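Local coordinates for carboxylesterase (Uncultured bacterium, PDB 5GMX), which hydrolyses carboxylic esters as a family VIII carboxylesterase of the beta-lactamase fold and also acts on oxyimino cephalosporins, at residues A[39-44]-A[354-359]; A[273-278]-A[360-365]. One frame throughout, in Å; residues are numbered along the deposited sequence.

Interaction 1. Residues A[39-44]-A[354-359]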
# COMPACT_ATOMS: atom_id res chain seq x y z
N ALA A 39 14.35 6.34 -5.16
CA ALA A 39 14.61 6.28 -6.59
C ALA A 39 14.48 7.67 -7.20
O ALA A 39 13.57 8.43 -6.87
CB ALA A 39 13.65 5.31 -7.28
N ILE A 40 15.42 8.00 -8.08
CA ILE A 40 15.41 9.26 -8.81
C ILE A 40 15.57 8.95 -10.30
O ILE A 40 16.47 8.19 -10.70
CB ILE A 40 16.54 10.21 -8.34
CG1 ILE A 40 16.35 10.58 -6.87
CG2 ILE A 40 16.55 11.50 -9.16
CD1 ILE A 40 15.16 11.50 -6.63
N GLU A 41 14.67 9.52 -11.10
CA GLU A 41 14.72 9.41 -12.55
C GLU A 41 14.89 7.97 -13.04
O GLU A 41 15.65 7.72 -13.96
CB GLU A 41 15.84 10.29 -13.10
CG GLU A 41 15.57 11.78 -12.91
CD GLU A 41 16.63 12.68 -13.54
OE1 GLU A 41 17.42 12.20 -14.38
OE2 GLU A 41 16.65 13.89 -13.21
N GLY A 42 14.19 7.04 -12.39
CA GLY A 42 14.16 5.67 -12.85
C GLY A 42 15.30 4.81 -12.35
O GLY A 42 15.48 3.69 -12.83
N GLU A 43 16.07 5.30 -11.38
CA GLU A 43 17.12 4.48 -10.80
C GLU A 43 17.13 4.57 -9.28
O GLU A 43 16.96 5.65 -8.72
CB GLU A 43 18.50 4.90 -11.35
CG GLU A 43 18.64 4.83 -12.89
CD GLU A 43 18.59 3.41 -13.47
OE1 GLU A 43 18.67 2.42 -12.71
OE2 GLU A 43 18.45 3.29 -14.71
N ILE A 44 17.35 3.44 -8.61
CA ILE A 44 17.58 3.45 -7.16
C ILE A 44 18.91 4.13 -6.83
O ILE A 44 19.96 3.70 -7.30
CB ILE A 44 17.56 2.03 -6.57
CG1 ILE A 44 16.15 1.43 -6.67
CG2 ILE A 44 18.05 2.03 -5.13
CD1 ILE A 44 15.12 2.09 -5.72
N LYS A 354 6.98 15.22 -10.63
CA LYS A 354 7.74 16.43 -10.96
C LYS A 354 9.24 16.21 -10.77
O LYS A 354 10.03 16.42 -11.69
CB LYS A 354 7.26 17.63 -10.14
CG LYS A 354 5.83 18.06 -10.44
CD LYS A 354 5.49 19.40 -9.79
CE LYS A 354 4.11 19.92 -10.20
NZ LYS A 354 2.97 19.21 -9.51
N ALA A 355 9.63 15.76 -9.58
CA ALA A 355 11.03 15.47 -9.30
C ALA A 355 11.44 14.09 -9.81
O ALA A 355 12.61 13.71 -9.70
CB ALA A 355 11.30 15.58 -7.80
N ARG A 356 10.49 13.36 -10.38
CA ARG A 356 10.71 11.98 -10.80
C ARG A 356 11.28 11.14 -9.65
O ARG A 356 12.20 10.34 -9.82
CB ARG A 356 11.60 11.93 -12.04
CG ARG A 356 10.89 12.49 -13.28
CD ARG A 356 11.83 12.78 -14.43
NE ARG A 356 12.42 11.56 -14.98
CZ ARG A 356 13.50 11.53 -15.76
NH1 ARG A 356 14.13 12.66 -16.08
NH2 ARG A 356 13.96 10.37 -16.22
N LEU A 357 10.70 11.33 -8.47
CA LEU A 357 11.21 10.75 -7.23
C LEU A 357 10.23 9.72 -6.68
O LEU A 357 9.04 9.99 -6.57
CB LEU A 357 11.46 11.85 -6.20
CG LEU A 357 11.91 11.55 -4.77
CD1 LEU A 357 12.72 12.73 -4.22
CD2 LEU A 357 10.71 11.28 -3.84
N GLY A 358 10.72 8.54 -6.32
CA GLY A 358 9.90 7.56 -5.64
C GLY A 358 10.57 7.22 -4.32
O GLY A 358 11.79 7.16 -4.24
N MSE A 359 9.79 6.99 -3.28
CA MSE A 359 10.37 6.75 -1.97
C MSE A 359 9.66 5.64 -1.23
O MSE A 359 8.42 5.55 -1.28
CB MSE A 359 10.36 8.04 -1.13
CG MSE A 359 11.03 7.87 0.23
SE MSE A 359 11.01 9.48 1.37
CE MSE A 359 11.66 10.77 0.06
O HOH W 1 12.31 7.35 -10.14

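Interaction 2. Residues A[273-278]-A[360-365]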
# COMPACT_ATOMS: atom_id res chain seq x y z
N ARG A 273 13.22 -0.95 -0.22
CA ARG A 273 13.72 -1.06 -1.59
C ARG A 273 12.62 -1.46 -2.58
O ARG A 273 12.52 -0.87 -3.65
CB ARG A 273 14.88 -2.06 -1.66
CG ARG A 273 15.49 -2.20 -3.06
CD ARG A 273 16.79 -3.00 -3.03
NE ARG A 273 16.62 -4.25 -2.31
CZ ARG A 273 17.18 -4.53 -1.14
NH1 ARG A 273 18.00 -3.66 -0.55
NH2 ARG A 273 16.93 -5.69 -0.55
N GLY A 274 11.81 -2.45 -2.22
CA GLY A 274 10.73 -2.89 -3.10
C GLY A 274 9.72 -1.78 -3.36
O GLY A 274 9.32 -1.50 -4.52
N ILE A 275 9.32 -1.12 -2.27
CA ILE A 275 8.38 -0.01 -2.31
C ILE A 275 8.91 1.12 -3.19
O ILE A 275 8.20 1.64 -4.05
CB ILE A 275 8.09 0.53 -0.90
CG1 ILE A 275 7.48 -0.56 -0.03
CG2 ILE A 275 7.17 1.74 -0.96
CD1 ILE A 275 7.40 -0.18 1.45
N ALA A 276 10.17 1.48 -2.96
CA ALA A 276 10.79 2.57 -3.69
C ALA A 276 10.94 2.24 -5.16
O ALA A 276 10.95 3.13 -5.99
CB ALA A 276 12.14 2.91 -3.09
N LYS A 277 11.13 0.96 -5.48
CA LYS A 277 11.22 0.57 -6.88
C LYS A 277 9.89 0.76 -7.59
O LYS A 277 9.85 1.30 -8.70
CB LYS A 277 11.70 -0.87 -7.03
CG LYS A 277 13.21 -1.02 -6.89
CD LYS A 277 13.66 -2.46 -7.06
CE LYS A 277 15.18 -2.55 -6.84
NZ LYS A 277 15.70 -3.91 -7.14
N VAL A 278 8.80 0.30 -6.96
CA VAL A 278 7.49 0.48 -7.61
C VAL A 278 7.15 1.97 -7.76
O VAL A 278 6.79 2.44 -8.86
CB VAL A 278 6.37 -0.24 -6.84
CG1 VAL A 278 5.03 -0.03 -7.53
CG2 VAL A 278 6.68 -1.73 -6.76
N GLY A 360 10.43 4.81 -0.53
CA GLY A 360 9.86 3.72 0.24
C GLY A 360 10.47 3.56 1.62
O GLY A 360 11.67 3.73 1.80
N TYR A 361 9.64 3.23 2.61
CA TYR A 361 10.14 3.09 3.97
C TYR A 361 9.34 2.04 4.75
O TYR A 361 8.09 2.08 4.78
CB TYR A 361 10.13 4.45 4.67
CG TYR A 361 10.45 4.43 6.14
CD1 TYR A 361 11.65 3.90 6.62
CD2 TYR A 361 9.57 4.99 7.06
CE1 TYR A 361 11.93 3.88 7.98
CE2 TYR A 361 9.86 5.01 8.41
CZ TYR A 361 11.02 4.44 8.87
OH TYR A 361 11.26 4.45 10.22
N ALA A 362 10.05 1.07 5.33
CA ALA A 362 9.39 -0.01 6.06
C ALA A 362 10.20 -0.42 7.29
O ALA A 362 11.41 -0.59 7.20
CB ALA A 362 9.17 -1.22 5.15
N MSE A 363 9.53 -0.59 8.42
CA MSE A 363 10.21 -0.82 9.69
C MSE A 363 9.38 -1.72 10.60
O MSE A 363 8.19 -1.91 10.36
CB MSE A 363 10.51 0.51 10.37
CG MSE A 363 9.34 1.11 11.14
SE MSE A 363 7.68 1.48 10.12
CE MSE A 363 8.46 2.29 8.59
N ASN A 364 10.00 -2.27 11.64
CA ASN A 364 9.28 -3.20 12.50
C ASN A 364 8.82 -2.62 13.85
O ASN A 364 8.06 -3.27 14.57
CB ASN A 364 10.12 -4.46 12.73
CG ASN A 364 11.41 -4.19 13.48
OD1 ASN A 364 11.86 -3.05 13.61
ND2 ASN A 364 12.04 -5.26 13.96
N GLN A 365 9.28 -1.41 14.19
CA GLN A 365 8.79 -0.74 15.40
C GLN A 365 7.66 0.24 15.08
O GLN A 365 7.90 1.30 14.50
CB GLN A 365 9.91 -0.00 16.13
CG GLN A 365 9.42 0.78 17.34
CD GLN A 365 8.74 -0.10 18.38
OE1 GLN A 365 9.39 -0.94 19.00
NE2 GLN A 365 7.43 0.07 18.57

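Interaction 1. Residues A[39-44]-A[354-359]
In the antiparallel sheet of this beta-lactamase-type fold, strand 33-40 pairs with strand 357-363, and Ala39 and Gly358 form a hydrogen-bonded pair one step before the last, with Ile40 and Leu357 closing the pairing at the turn. Ala39 N gives a nearly straight bond to Gly358 O at 2.8 Å (174° at the hydrogen), and Gly358 N returns one to Ala39 O. Residues of minimal size suit this pair, since helix 272-283 packs on the face that Ala39 CB points to. The closing pair is non-hydrogen-bonded and faces the other way. Ile40 holds CG1 beside its backbone N (chi1 -62°), and from there Ile40 CD1 reaches Leu357 CD1 at 3.6 Å and also touches CB and CG of that leucine; Leu357 packs further on Tyr384 of helix 374-385.

Beyond the strands, Arg356 O accepts Glu41 N at 2.9 Å and a water that in turn receives Gly42 N, so one carbonyl holds both central residues of the type I' turn from Ile40 to Glu43. Gly42 fits there because its backbone angles would press a side chain against a carbonyl oxygen. Arg356, part of a G1 bulge opposite Asp352, lays its guanidinium flat against Glu41: Glu41 CG sits 3.5 Å above the centre of the Arg356 guanidinium, and the Glu41 carboxylate plane is only 9° from parallel to it. No N-H points at the carboxylate, and the salt bridge from Glu41 OE1 to Arg356 NH1 is long, 3.7 Å. Arg356 NE instead bonds to Asn284, so the turn is gripped chiefly through the backbone, with stacking and charge attraction adding to it.

Interaction 2. Residues A[273-278]-A[360-365]
Ile275 and Gly360 bring helix 272-283 down onto the central sheet, a helix-on-sheet packing within the beta-lactamase-type fold. Within the two segments, helix 273-278 and strand 360-363 run nearly antiparallel, at 159°, and their axes approach to 6.2 Å.

The main contacts are between side chains of the helix and the backbone of the strand. Ile275 presses CG2 onto Gly360 CA at 3.5 Å, with its CB only slightly farther away. With chi1 at -61°, Ile275 CG1 lies anti to the carbonyl carbon and beside N, while CG2 lies anti to N, so the two branches separate: CG2 meets the glycine while Ile275 CD1 extends along the strand to 4.1 Å from Tyr361 O. At the next residue, Ala276 CB lies 3.6 Å from Gly360 N. Glycine is required by this closeness, because a side chain on Gly360 would point at the helix and run into Ile275 CB and Ala276 N. The CA atoms of Ala276 and Gly360 are accordingly just 4.2 Å apart.

Side chain against side chain there is a single looser touch, Ile275 CD1 to Ala362 CB at 4.2 Å. Ala362 follows Gly360 by two along the strand and so presents its small methyl to the same helix, whereas Tyr361 between them starts away from the helix, and its side chain touches Arg375 and Leu379 of helix 374-385.

Polar bonds across the interface are absent, and the strand's backbone needs none from the helix: Gly360 and Ala362 bond to Gly37 and Ser35 of the neighbouring strand. Ile275 also packs on Thr72 and Met76 of helix 72-86. The joint is therefore apolar and buried, and its closeness depends on complementary shape: a branched isoleucine set against a strand surface of glycine and alanine.

How the interactions relate
From the N terminus, the chain first lays down 39-44, a hairpin turn, and later helix 272-283, which carries 273-278. The final strand, 357-363, then enters through 354-359, closing a loop of 309 residues in interaction 1, and continues directly into 360-365, closing a loop of 81 in interaction 2. The segments alternate along the chain, so the two loops cross. Because both contacts use consecutive parts of one strand, they join the early hairpin and the helix to the same sheet. They also meet directly: Ala39 CB packs on Ala276 O, and Ile44 CG1 on Lys277 CG, bringing 273-278 against both early strands.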